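Local coordinates for protein TRAS1 ORF2p (Bombyx mori, PDB 1WDU) that is encoded by a telomere-specific non-LTR retrotransposon and, through this N-terminal endonuclease domain, probably cuts DNA to start insertion of the element, at residues Y97-T102 / I137-R142; V108-R113 / I117-Y122; Q24-R29 / G152-A157; D208-T213 / D221-D226. The protein carries 1 engineered substitution. All coordinates share one frame; numbering follows the deposited sequence.

How the interactions relate
The four contacts run from the middle of the sandwich to its rim. Interactions 3 and 4 bridge the two facing sheets, their centres about 12 Å apart, and they share a polar link at which Gln24 OE1 lies 2.5 Å from Thr210 OG1. Interaction 2 is the hairpin next to strand 149-154 and continues into interaction 3 through backbone bonding, with Val120 O 2.9 Å from Gly152 N. Its Tyr122 also reaches interaction 4, where OH is 2.9 Å from Val209 O. Interaction 1 lies at the periphery and meets the hairpin through Tyr97. A phosphate ion, probably from the crystallisation liquor, lies about 3 Å from the side chain of Asp154, consistent with an active-site pocket at interaction 3.

Interaction 1: Y97-T102 / I137-R142; sequences YPQLTT and IKRVER
Leu100 turns its side chain across that of Arg139, with methyl CD2 3.9 Å from guanidinium NH1, and the same methyl reaches 4.4 Å from Val140 CA one residue further along the helix. The second apolar touch is equally loose, Leu100 CB and Val140 CG2 standing 4.4 Å apart. Arg139 supplies the polar half. Its CG is anti to the backbone N (chi1 -176°) and the chain stays extended to NE, which carries the charged group off the helix to the backbone of the 97-102 loop. There NH1 donates to Gln99 O over 2.7 Å, nearly straight at 172°. The carbonyl oxygen sits at the edge of the guanidinium and in its plane, whereas the donor is tilted away from the carbonyl plane. NH2 adds a weak bond to the same oxygen at 3.4 Å, giving an uneven, two-pronged grip. An alanine in place of Arg139 is likely to leave Gln99 O without these donors and Leu100 CD2 without the guanidinium beside it. Leu100 and Val140 both pack on Val107 of strand 105-111, so loop and helix meet over one sheet face. The chemistry is thus divided between a modest hydrophobic footing and one charged group, gripping a backbone carbonyl through one strong and one weak N-H bond, an attachment that depends more on the loop backbone than on which side chain Gln99 carries.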
loop_
_atom_site.group_PDB
_atom_site.type_symbol
_atom_site.label_atom_id
_atom_site.label_comp_id
_atom_site.label_asym_id
_atom_site.label_seq_id
_atom_site.Cartn_x
_atom_site.Cartn_y
_atom_site.Cartn_z
ATOM N N TYR A 97 3.542 -11.572 -9.985
ATOM C CA TYR A 97 3.127 -11.137 -11.311
ATOM C C TYR A 97 4.177 -10.204 -11.909
ATOM O O TYR A 97 4.002 -8.986 -11.941
ATOM C CB TYR A 97 1.772 -10.442 -11.242
ATOM C CG TYR A 97 0.676 -11.349 -10.739
ATOM C CD1 TYR A 97 0.239 -11.281 -9.415
ATOM C CD2 TYR A 97 0.089 -12.300 -11.585
ATOM C CE1 TYR A 97 -0.762 -12.135 -8.942
ATOM C CE2 TYR A 97 -0.903 -13.159 -11.124
ATOM C CZ TYR A 97 -1.328 -13.070 -9.804
ATOM O OH TYR A 97 -2.338 -13.895 -9.357
ATOM N N PRO A 98 5.292 -10.774 -12.387
ATOM C CA PRO A 98 6.388 -10.005 -12.988
ATOM C C PRO A 98 5.901 -9.047 -14.078
ATOM O O PRO A 98 6.416 -7.945 -14.215
ATOM C CB PRO A 98 7.310 -11.090 -13.548
ATOM C CG PRO A 98 7.070 -12.255 -12.632
ATOM C CD PRO A 98 5.573 -12.222 -12.439
ATOM N N GLN A 99 4.906 -9.471 -14.848
ATOM C CA GLN A 99 4.369 -8.641 -15.922
ATOM C C GLN A 99 3.701 -7.361 -15.427
ATOM O O GLN A 99 3.656 -6.364 -16.147
ATOM C CB GLN A 99 3.348 -9.435 -16.755
ATOM C CG GLN A 99 3.948 -10.570 -17.555
ATOM C CD GLN A 99 4.982 -10.087 -18.561
ATOM O OE1 GLN A 99 4.658 -9.373 -19.517
ATOM N NE2 GLN A 99 6.238 -10.471 -18.347
ATOM N N LEU A 100 3.179 -7.388 -14.205
ATOM C CA LEU A 100 2.486 -6.224 -13.672
ATOM C C LEU A 100 3.358 -5.324 -12.824
ATOM O O LEU A 100 3.044 -4.150 -12.629
ATOM C CB LEU A 100 1.280 -6.672 -12.855
ATOM C CG LEU A 100 0.284 -7.534 -13.626
ATOM C CD1 LEU A 100 -0.788 -8.056 -12.682
ATOM C CD2 LEU A 100 -0.323 -6.715 -14.758
ATOM N N THR A 101 4.456 -5.870 -12.323
ATOM C CA THR A 101 5.354 -5.112 -11.473
ATOM C C THR A 101 6.262 -4.201 -12.285
ATOM O O THR A 101 6.781 -4.591 -13.331
ATOM C CB THR A 101 6.212 -6.058 -10.609
ATOM O OG1 THR A 101 7.123 -6.778 -11.450
ATOM C CG2 THR A 101 5.318 -7.046 -9.872
ATOM N N THR A 102 6.443 -2.980 -11.788
ATOM C CA THR A 102 7.278 -1.984 -12.448
ATOM C C THR A 102 8.222 -1.347 -11.437
ATOM O O THR A 102 8.459 -1.889 -10.353
ATOM C CB THR A 102 6.423 -0.858 -13.053
ATOM O OG1 THR A 102 5.837 -0.086 -11.989
ATOM C CG2 THR A 102 5.315 -1.441 -13.934
ATOM N N ILE A 137 -2.214 1.498 -13.028
ATOM C CA ILE A 137 -3.314 1.068 -12.166
ATOM C C ILE A 137 -4.363 0.401 -13.039
ATOM O O ILE A 137 -4.883 -0.654 -12.690
ATOM C CB ILE A 137 -3.967 2.257 -11.400
ATOM C CG1 ILE A 137 -2.933 2.905 -10.471
ATOM C CG2 ILE A 137 -5.199 1.779 -10.608
ATOM C CD1 ILE A 137 -2.249 1.936 -9.542
ATOM N N LYS A 138 -4.661 1.020 -14.178
ATOM C CA LYS A 138 -5.639 0.475 -15.115
ATOM C C LYS A 138 -5.194 -0.902 -15.601
ATOM O O LYS A 138 -5.959 -1.860 -15.550
ATOM C CB LYS A 138 -5.811 1.413 -16.316
ATOM C CG LYS A 138 -6.341 2.797 -15.952
ATOM C CD LYS A 138 -6.774 3.592 -17.185
ATOM C CE LYS A 138 -7.433 4.916 -16.782
ATOM N NZ LYS A 138 -7.901 5.733 -17.947
ATOM N N ARG A 139 -3.949 -0.987 -16.063
ATOM C CA ARG A 139 -3.384 -2.237 -16.559
ATOM C C ARG A 139 -3.538 -3.358 -15.534
ATOM O O ARG A 139 -3.895 -4.488 -15.891
ATOM C CB ARG A 139 -1.905 -2.036 -16.906
ATOM C CG ARG A 139 -1.215 -3.253 -17.518
ATOM C CD ARG A 139 -0.008 -2.822 -18.351
ATOM N NE ARG A 139 0.653 -3.942 -19.016
ATOM C CZ ARG A 139 1.550 -4.740 -18.439
ATOM N NH1 ARG A 139 1.904 -4.542 -17.174
ATOM N NH2 ARG A 139 2.093 -5.737 -19.128
ATOM N N VAL A 140 -3.278 -3.046 -14.264
ATOM C CA VAL A 140 -3.403 -4.043 -13.199
ATOM C C VAL A 140 -4.861 -4.450 -13.033
ATOM O O VAL A 140 -5.170 -5.626 -12.909
ATOM C CB VAL A 140 -2.875 -3.504 -11.830
ATOM C CG1 VAL A 140 -3.222 -4.472 -10.720
ATOM C CG2 VAL A 140 -1.365 -3.309 -11.883
ATOM N N GLU A 141 -5.757 -3.469 -13.048
ATOM C CA GLU A 141 -7.182 -3.723 -12.875
ATOM C C GLU A 141 -7.802 -4.600 -13.978
ATOM O O GLU A 141 -8.519 -5.559 -13.681
ATOM C CB GLU A 141 -7.922 -2.384 -12.779
ATOM C CG GLU A 141 -9.195 -2.398 -11.931
ATOM C CD GLU A 141 -10.411 -2.908 -12.679
ATOM O OE1 GLU A 141 -11.493 -3.004 -12.058
ATOM O OE2 GLU A 141 -10.291 -3.207 -13.888
ATOM N N ARG A 142 -7.523 -4.289 -15.242
ATOM C CA ARG A 142 -8.103 -5.062 -16.340
ATOM C C ARG A 142 -7.456 -6.430 -16.528
ATOM O O ARG A 142 -8.142 -7.432 -16.689
ATOM C CB ARG A 142 -8.024 -4.280 -17.662
ATOM C CG ARG A 142 -6.647 -4.236 -18.312
ATOM C CD ARG A 142 -6.724 -3.653 -19.720
ATOM N NE ARG A 142 -5.891 -4.397 -20.666
ATOM C CZ ARG A 142 -4.560 -4.394 -20.673
ATOM N NH1 ARG A 142 -3.888 -3.677 -19.785
ATOM N NH2 ARG A 142 -3.899 -5.131 -21.558
#

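Interaction 2: V108-R113 / I117-Y122; sequences VGIRTR and ITLVSY
Backbone hydrogen bonds join Val108 to Leu119 and Ile110 to Ile117, each an antiparallel hydrogen-bonded pair with two bonds. In the first, Val108 N donates to Leu119 O at 2.8 Å, and Leu119 N returns a bond of 2.6 Å to Val108 O. The second pair is more even, both of its bonds being 2.8 Å, from Ile110 N to Ile117 O and from Ile117 N to Ile110 O. Between them lies the non-hydrogen-bonded pair of Gly109 and Thr118, where the backbones come close: Gly109 CA approaches Ile117 O to 3.2 Å in a CA-H...O contact. The apolar contacts gather on the face carrying Val108, Ile110, Ile117 and Leu119. Ile110 and Ile117 run side by side, with CG1 of the former 3.9 Å from CB of the latter. Ile110 CG1 takes the position between the backbone N and the carbonyl carbon (chi1 52°), leaning toward the neighbouring strand, and its terminal CD1 ends 3.7 Å from Leu119 CD1. Ile110 CG2 touches that leucine methyl as well. Replacing Ile110 by an alanine would probably open a gap beside Leu119 CD1 and deprive Ile117 of its lateral neighbour. Strand 116-123 pairs in parallel with strand 149-154, and strand 105-111 antiparallel with strand 93-96. The arrangement is a classic antiparallel beta hairpin, here set within one sheet of the alpha/beta sandwich of a DNase I-like endonuclease.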
loop_
_atom_site.group_PDB
_atom_site.type_symbol
_atom_site.label_atom_id
_atom_site.label_comp_id
_atom_site.label_asym_id
_atom_site.label_seq_id
_atom_site.Cartn_x
_atom_site.Cartn_y
_atom_site.Cartn_z
ATOM N N VAL A 108 1.259 -8.569 -6.040
ATOM C CA VAL A 108 1.394 -9.916 -5.516
ATOM C C VAL A 108 0.062 -10.475 -5.057
ATOM O O VAL A 108 -0.696 -9.790 -4.369
ATOM C CB VAL A 108 2.387 -9.929 -4.333
ATOM C CG1 VAL A 108 1.993 -10.978 -3.320
ATOM C CG2 VAL A 108 3.793 -10.183 -4.852
ATOM N N GLY A 109 -0.217 -11.721 -5.442
ATOM C CA GLY A 109 -1.449 -12.361 -5.024
ATOM C C GLY A 109 -1.218 -13.223 -3.788
ATOM O O GLY A 109 -0.126 -13.764 -3.601
ATOM N N ILE A 110 -2.228 -13.308 -2.923
ATOM C CA ILE A 110 -2.174 -14.144 -1.724
ATOM C C ILE A 110 -3.410 -15.031 -1.801
ATOM O O ILE A 110 -4.481 -14.595 -2.239
ATOM C CB ILE A 110 -2.213 -13.337 -0.397
ATOM C CG1 ILE A 110 -3.395 -12.365 -0.395
ATOM C CG2 ILE A 110 -0.880 -12.616 -0.174
ATOM C CD1 ILE A 110 -3.488 -11.555 0.890
ATOM N N ARG A 111 -3.271 -16.274 -1.368
ATOM C CA ARG A 111 -4.375 -17.212 -1.458
ATOM C C ARG A 111 -4.541 -18.075 -0.216
ATOM O O ARG A 111 -3.561 -18.474 0.409
ATOM C CB ARG A 111 -4.148 -18.093 -2.693
ATOM C CG ARG A 111 -5.129 -19.226 -2.888
ATOM C CD ARG A 111 -4.574 -20.201 -3.917
ATOM N NE ARG A 111 -5.318 -21.458 -3.966
ATOM C CZ ARG A 111 -6.534 -21.595 -4.489
ATOM N NH1 ARG A 111 -7.154 -20.546 -5.019
ATOM N NH2 ARG A 111 -7.130 -22.783 -4.481
ATOM N N THR A 112 -5.797 -18.334 0.135
ATOM C CA THR A 112 -6.171 -19.183 1.268
ATOM C C THR A 112 -7.458 -19.896 0.841
ATOM O O THR A 112 -8.004 -19.599 -0.226
ATOM C CB THR A 112 -6.470 -18.369 2.555
ATOM O OG1 THR A 112 -7.594 -17.508 2.337
ATOM C CG2 THR A 112 -5.268 -17.536 2.957
ATOM N N ARG A 113 -7.938 -20.833 1.657
ATOM C CA ARG A 113 -9.174 -21.555 1.333
ATOM C C ARG A 113 -10.307 -20.551 1.137
ATOM O O ARG A 113 -11.139 -20.692 0.238
ATOM C CB ARG A 113 -9.572 -22.513 2.467
ATOM C CG ARG A 113 -9.112 -23.966 2.322
ATOM C CD ARG A 113 -7.691 -24.178 2.820
ATOM N NE ARG A 113 -7.513 -25.514 3.391
ATOM C CZ ARG A 113 -6.397 -25.936 3.982
ATOM N NH1 ARG A 113 -5.349 -25.126 4.078
ATOM N NH2 ARG A 113 -6.335 -27.160 4.494
ATOM N N ILE A 117 -6.560 -12.959 -3.076
ATOM C CA ILE A 117 -6.502 -11.511 -3.214
ATOM C C ILE A 117 -5.236 -10.978 -3.887
ATOM O O ILE A 117 -4.120 -11.357 -3.532
ATOM C CB ILE A 117 -6.650 -10.850 -1.818
ATOM C CG1 ILE A 117 -7.997 -11.244 -1.209
ATOM C CG2 ILE A 117 -6.525 -9.334 -1.925
ATOM C CD1 ILE A 117 -8.252 -10.663 0.153
ATOM N N THR A 118 -5.422 -10.097 -4.866
ATOM C CA THR A 118 -4.305 -9.481 -5.564
ATOM C C THR A 118 -3.969 -8.207 -4.780
ATOM O O THR A 118 -4.817 -7.326 -4.606
ATOM C CB THR A 118 -4.688 -9.113 -7.011
ATOM O OG1 THR A 118 -5.136 -10.288 -7.696
ATOM C CG2 THR A 118 -3.488 -8.527 -7.760
ATOM N N LEU A 119 -2.737 -8.125 -4.291
ATOM C CA LEU A 119 -2.290 -6.978 -3.502
ATOM C C LEU A 119 -1.319 -6.111 -4.274
ATOM O O LEU A 119 -0.530 -6.600 -5.070
ATOM C CB LEU A 119 -1.572 -7.440 -2.234
ATOM C CG LEU A 119 -2.335 -8.203 -1.163
ATOM C CD1 LEU A 119 -1.334 -8.807 -0.189
ATOM C CD2 LEU A 119 -3.304 -7.260 -0.455
ATOM N N VAL A 120 -1.364 -4.814 -4.036
ATOM C CA VAL A 120 -0.418 -3.967 -4.723
ATOM C C VAL A 120 0.092 -2.849 -3.837
ATOM O O VAL A 120 -0.669 -2.225 -3.100
ATOM C CB VAL A 120 -1.015 -3.418 -6.059
ATOM C CG1 VAL A 120 -2.499 -3.329 -5.955
ATOM C CG2 VAL A 120 -0.395 -2.064 -6.408
ATOM N N SER A 121 1.405 -2.650 -3.876
ATOM C CA SER A 121 2.047 -1.591 -3.119
ATOM C C SER A 121 2.592 -0.659 -4.192
ATOM O O SER A 121 3.251 -1.103 -5.130
ATOM C CB SER A 121 3.188 -2.134 -2.248
ATOM O OG SER A 121 3.786 -1.089 -1.489
ATOM N N TYR A 122 2.312 0.631 -4.048
ATOM C CA TYR A 122 2.739 1.609 -5.034
ATOM C C TYR A 122 3.337 2.872 -4.426
ATOM O O TYR A 122 3.121 3.190 -3.255
ATOM C CB TYR A 122 1.549 2.014 -5.899
ATOM C CG TYR A 122 0.496 2.807 -5.143
ATOM C CD1 TYR A 122 -0.619 2.181 -4.577
ATOM C CD2 TYR A 122 0.616 4.194 -4.997
ATOM C CE1 TYR A 122 -1.591 2.915 -3.895
ATOM C CE2 TYR A 122 -0.345 4.937 -4.309
ATOM C CZ TYR A 122 -1.446 4.294 -3.764
ATOM O OH TYR A 122 -2.386 5.049 -3.097
#

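Interaction 3: Q24-R29 / G152-A157; sequences QANLQR and GGDANA
Gln24 sends its amide so close over Gly152 that no side chain could fit beneath it: OE1 lies 3.3 Å from Gly152 CA, and a CB on that glycine would fall only 2.5 Å from the oxygen. The glutamine is stretched out fully, with CG anti to the backbone N (chi1 -175°), and this extension spans the distance between two strands that face each other 7.1 Å apart at an angle of 21°. NE2 comes to 3.4 Å from Gly153 N, but both are donors, so no hydrogen bond joins them, while the polar partner of OE1 is Thr210. Further along, Asn26 ND2 gives a weak hydrogen bond of 3.1 Å to Asp154 OD2, the amide and carboxylate planes turned 55° against each other. Both residues are held from behind by Asx turns. Asn26 OD1 accepts from Gln28 N, and Asp154 OD1 is met by Asn156 N from above the carboxylate plane. Asp154 OD2 also lies near a bound phosphate, probably from the crystallisation liquor, though such ions often mark pockets, and His234, Tyr123 and Asp208 touch the Asp154 side chain. This cluster is consistent with the catalytic pocket of DNase I-like nucleases. Strand 20-26 runs between strands 48-52 and 237-241 in one sheet, and strand 149-154 between strands 116-123 and 204-212 in the other, so the contact joins inner strands of both sheets at their C-terminal ends.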
loop_
_atom_site.group_PDB
_atom_site.type_symbol
_atom_site.label_atom_id
_atom_site.label_comp_id
_atom_site.label_asym_id
_atom_site.label_seq_id
_atom_site.Cartn_x
_atom_site.Cartn_y
_atom_site.Cartn_z
ATOM N N GLN A 24 0.735 -0.624 6.234
ATOM C CA GLN A 24 1.063 0.195 5.067
ATOM C C GLN A 24 1.983 1.310 5.553
ATOM O O GLN A 24 1.609 2.072 6.438
ATOM C CB GLN A 24 -0.194 0.809 4.433
ATOM C CG GLN A 24 0.090 1.579 3.130
ATOM C CD GLN A 24 -1.163 2.189 2.517
ATOM O OE1 GLN A 24 -2.151 1.493 2.293
ATOM N NE2 GLN A 24 -1.125 3.499 2.239
ATOM N N ALA A 25 3.179 1.417 4.979
ATOM C CA ALA A 25 4.108 2.450 5.419
ATOM C C ALA A 25 5.194 2.831 4.429
ATOM O O ALA A 25 5.753 1.983 3.728
ATOM C CB ALA A 25 4.760 2.026 6.737
ATOM N N ASN A 26 5.477 4.128 4.393
ATOM C CA ASN A 26 6.519 4.683 3.553
ATOM C C ASN A 26 7.688 4.897 4.506
ATOM O O ASN A 26 7.675 5.807 5.327
ATOM C CB ASN A 26 6.090 6.024 2.953
ATOM C CG ASN A 26 7.198 6.670 2.130
ATOM O OD1 ASN A 26 8.376 6.352 2.306
ATOM N ND2 ASN A 26 6.828 7.583 1.238
ATOM N N LEU A 27 8.689 4.038 4.386
ATOM C CA LEU A 27 9.878 4.054 5.224
ATOM C C LEU A 27 10.899 5.136 4.914
ATOM O O LEU A 27 11.785 5.413 5.733
ATOM C CB LEU A 27 10.552 2.690 5.134
ATOM C CG LEU A 27 9.963 1.556 5.978
ATOM C CD1 LEU A 27 8.525 1.849 6.362
ATOM C CD2 LEU A 27 10.090 0.248 5.201
ATOM N N GLN A 28 10.785 5.732 3.731
ATOM C CA GLN A 28 11.698 6.784 3.290
ATOM C C GLN A 28 13.177 6.390 3.250
ATOM O O GLN A 28 14.052 7.230 3.438
ATOM C CB GLN A 28 11.521 8.035 4.156
ATOM C CG GLN A 28 10.256 8.814 3.819
ATOM C CD GLN A 28 10.229 10.206 4.424
ATOM O OE1 GLN A 28 9.437 11.057 4.009
ATOM N NE2 GLN A 28 11.083 10.445 5.415
ATOM N N ARG A 29 13.448 5.114 2.995
ATOM C CA ARG A 29 14.818 4.611 2.917
ATOM C C ARG A 29 15.577 4.656 4.242
ATOM O O ARG A 29 16.803 4.547 4.254
ATOM C CB ARG A 29 15.619 5.394 1.869
ATOM C CG ARG A 29 14.996 5.451 0.482
ATOM C CD ARG A 29 16.025 5.911 -0.538
ATOM N NE ARG A 29 15.429 6.255 -1.826
ATOM C CZ ARG A 29 14.655 7.318 -2.030
ATOM N NH1 ARG A 29 14.381 8.144 -1.026
ATOM N NH2 ARG A 29 14.158 7.560 -3.238
ATOM N N GLY A 152 -2.336 -0.065 -2.030
ATOM C CA GLY A 152 -1.890 0.747 -0.917
ATOM C C GLY A 152 -0.560 1.390 -1.247
ATOM O O GLY A 152 0.348 0.733 -1.773
ATOM N N GLY A 153 -0.445 2.678 -0.955
ATOM C CA GLY A 153 0.799 3.361 -1.214
ATOM C C GLY A 153 0.750 4.857 -0.991
ATOM O O GLY A 153 -0.198 5.394 -0.417
ATOM N N ASP A 154 1.807 5.517 -1.456
ATOM C CA ASP A 154 1.952 6.954 -1.359
ATOM C C ASP A 154 1.665 7.515 -2.748
ATOM O O ASP A 154 2.421 7.282 -3.681
ATOM C CB ASP A 154 3.386 7.305 -0.936
ATOM C CG ASP A 154 3.599 8.794 -0.757
ATOM O OD1 ASP A 154 2.653 9.572 -0.999
ATOM O OD2 ASP A 154 4.720 9.189 -0.374
ATOM N N ALA A 155 0.571 8.249 -2.879
ATOM C CA ALA A 155 0.201 8.835 -4.159
ATOM C C ALA A 155 0.727 10.252 -4.332
ATOM O O ALA A 155 0.675 10.801 -5.438
ATOM C CB ALA A 155 -1.312 8.839 -4.300
ATOM N N ASN A 156 1.241 10.840 -3.252
ATOM C CA ASN A 156 1.719 12.219 -3.302
ATOM C C ASN A 156 0.659 13.035 -4.045
ATOM O O ASN A 156 0.965 13.764 -4.986
ATOM C CB ASN A 156 3.054 12.315 -4.050
ATOM C CG ASN A 156 4.243 12.004 -3.167
ATOM O OD1 ASN A 156 4.958 11.025 -3.390
ATOM N ND2 ASN A 156 4.463 12.838 -2.160
ATOM N N ALA A 157 -0.592 12.873 -3.632
ATOM C CA ALA A 157 -1.722 13.566 -4.249
ATOM C C ALA A 157 -2.725 13.846 -3.144
ATOM O O ALA A 157 -2.936 13.017 -2.254
ATOM C CB ALA A 157 -2.366 12.692 -5.339
#

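Interaction 4: D208-T213 / D221-D226; sequences DVTFCT and DGWRVD
The interface between the two beta-sheets of the sandwich is bridged here by Thr210 and Trp223, whose CA atoms are 9.2 Å apart. Such a separation leaves the backbones without contact and makes the meeting wholly one of side chains. Both residues direct their CB toward the opposing strand. Trp223 holds CG anti to the backbone N (chi1 -164°), which swings the indole across the space between the sheets with its pyrrole edge leading. At that edge NE1 donates a weak hydrogen bond to Thr210 OG1 over 3.2 Å, fairly straight at 161°, with the hydroxyl oxygen in the plane of the ring. The rest of the threonine follows closely: CB is 3.5 Å from NE1, and CG2 stands 4.0 Å from the same nitrogen. The two side chains meet at a slant, the small branched one against a ring edge and not under a ring face. Gln24 OE1 is a further and stronger partner of the Thr210 hydroxyl, so two groups of the facing sheet, an indole N-H and an amide carbonyl, meet at this one oxygen. Because Thr210 is buried, the two partners probably restrict the rotation of its hydroxyl. Strand 204-212 lies beside strand 149-154 in its sheet. Opposite, strand 220-225 forms an outer edge of the six-stranded sheet next to strand 237-241, from which Met237 packs on Trp223, while Arg206 of strand 204-212 also touches the indole.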
loop_
_atom_site.group_PDB
_atom_site.type_symbol
_atom_site.label_atom_id
_atom_site.label_comp_id
_atom_site.label_asym_id
_atom_site.label_seq_id
_atom_site.Cartn_x
_atom_site.Cartn_y
_atom_site.Cartn_z
ATOM N N ASP A 208 -1.128 9.476 1.442
ATOM C CA ASP A 208 -1.141 8.020 1.325
ATOM C C ASP A 208 -2.582 7.528 1.161
ATOM O O ASP A 208 -3.473 7.922 1.911
ATOM C CB ASP A 208 -0.507 7.381 2.564
ATOM C CG ASP A 208 0.941 7.796 2.756
ATOM O OD1 ASP A 208 1.188 8.787 3.485
ATOM O OD2 ASP A 208 1.836 7.140 2.170
ATOM N N VAL A 209 -2.815 6.668 0.179
ATOM C CA VAL A 209 -4.163 6.172 -0.065
ATOM C C VAL A 209 -4.214 4.653 -0.135
ATOM O O VAL A 209 -3.244 3.999 -0.534
ATOM C CB VAL A 209 -4.762 6.744 -1.403
ATOM C CG1 VAL A 209 -6.283 6.709 -1.351
ATOM C CG2 VAL A 209 -4.279 8.168 -1.642
ATOM N N THR A 210 -5.355 4.108 0.285
ATOM C CA THR A 210 -5.614 2.674 0.265
ATOM C C THR A 210 -6.987 2.526 -0.379
ATOM O O THR A 210 -7.950 3.146 0.066
ATOM C CB THR A 210 -5.694 2.070 1.687
ATOM O OG1 THR A 210 -4.522 2.415 2.433
ATOM C CG2 THR A 210 -5.817 0.554 1.609
ATOM N N PHE A 211 -7.086 1.721 -1.425
ATOM C CA PHE A 211 -8.365 1.535 -2.087
ATOM C C PHE A 211 -8.504 0.118 -2.603
ATOM O O PHE A 211 -7.509 -0.585 -2.790
ATOM C CB PHE A 211 -8.543 2.575 -3.210
ATOM C CG PHE A 211 -7.352 2.719 -4.124
ATOM C CD1 PHE A 211 -7.239 1.952 -5.274
ATOM C CD2 PHE A 211 -6.382 3.679 -3.873
ATOM C CE1 PHE A 211 -6.184 2.142 -6.174
ATOM C CE2 PHE A 211 -5.316 3.875 -4.772
ATOM C CZ PHE A 211 -5.225 3.105 -5.919
ATOM N N CYS A 212 -9.740 -0.307 -2.823
ATOM C CA CYS A 212 -9.996 -1.671 -3.263
ATOM C C CYS A 212 -11.247 -1.797 -4.107
ATOM O O CYS A 212 -12.074 -0.893 -4.155
ATOM C CB CYS A 212 -10.174 -2.563 -2.036
ATOM S SG CYS A 212 -11.565 -2.023 -0.981
ATOM N N THR A 213 -11.383 -2.945 -4.759
ATOM C CA THR A 213 -12.559 -3.234 -5.566
ATOM C C THR A 213 -13.746 -3.290 -4.599
ATOM O O THR A 213 -13.560 -3.498 -3.400
ATOM C CB THR A 213 -12.417 -4.589 -6.267
ATOM O OG1 THR A 213 -11.935 -5.555 -5.324
ATOM C CG2 THR A 213 -11.451 -4.489 -7.432
ATOM N N ASP A 221 -11.622 -4.098 7.605
ATOM C CA ASP A 221 -12.050 -3.225 8.690
ATOM C C ASP A 221 -10.876 -2.800 9.566
ATOM O O ASP A 221 -9.768 -3.323 9.431
ATOM C CB ASP A 221 -13.135 -3.911 9.539
ATOM C CG ASP A 221 -12.607 -5.086 10.353
ATOM O OD1 ASP A 221 -11.888 -4.855 11.348
ATOM O OD2 ASP A 221 -12.918 -6.246 10.002
ATOM N N GLY A 222 -11.120 -1.834 10.445
ATOM C CA GLY A 222 -10.081 -1.367 11.338
ATOM C C GLY A 222 -9.050 -0.446 10.722
ATOM O O GLY A 222 -7.982 -0.243 11.306
ATOM N N TRP A 223 -9.354 0.129 9.559
ATOM C CA TRP A 223 -8.411 1.033 8.902
ATOM C C TRP A 223 -8.123 2.210 9.810
ATOM O O TRP A 223 -9.024 2.963 10.169
ATOM C CB TRP A 223 -8.968 1.565 7.574
ATOM C CG TRP A 223 -7.897 2.177 6.702
ATOM C CD1 TRP A 223 -7.247 1.573 5.662
ATOM C CD2 TRP A 223 -7.308 3.482 6.836
ATOM N NE1 TRP A 223 -6.293 2.416 5.144
ATOM C CE2 TRP A 223 -6.308 3.594 5.843
ATOM C CE3 TRP A 223 -7.528 4.566 7.699
ATOM C CZ2 TRP A 223 -5.522 4.752 5.688
ATOM C CZ3 TRP A 223 -6.748 5.720 7.547
ATOM C CH2 TRP A 223 -5.755 5.800 6.544
ATOM N N ARG A 224 -6.863 2.375 10.175
ATOM C CA ARG A 224 -6.476 3.473 11.040
ATOM C C ARG A 224 -5.027 3.830 10.782
ATOM O O ARG A 224 -4.291 3.068 10.152
ATOM C CB ARG A 224 -6.663 3.096 12.522
ATOM C CG ARG A 224 -6.049 1.761 12.910
ATOM C CD ARG A 224 -5.855 1.610 14.420
ATOM N NE ARG A 224 -5.256 0.316 14.758
ATOM C CZ ARG A 224 -4.657 0.032 15.916
ATOM N NH1 ARG A 224 -4.566 0.949 16.875
ATOM N NH2 ARG A 224 -4.139 -1.175 16.116
ATOM N N VAL A 225 -4.629 4.996 11.277
ATOM C CA VAL A 225 -3.269 5.482 11.121
ATOM C C VAL A 225 -2.510 5.386 12.436
ATOM O O VAL A 225 -2.880 6.026 13.419
ATOM C CB VAL A 225 -3.247 6.966 10.673
ATOM C CG1 VAL A 225 -1.811 7.462 10.584
ATOM C CG2 VAL A 225 -3.946 7.124 9.340
ATOM N N ASP A 226 -1.456 4.576 12.461
ATOM C CA ASP A 226 -0.641 4.458 13.662
ATOM C C ASP A 226 0.057 5.792 13.847
ATOM O O ASP A 226 0.954 6.139 13.075
ATOM C CB ASP A 226 0.413 3.369 13.502
ATOM C CG ASP A 226 -0.103 2.007 13.876
ATOM O OD1 ASP A 226 -1.166 1.609 13.354
ATOM O OD2 ASP A 226 0.563 1.334 14.692
#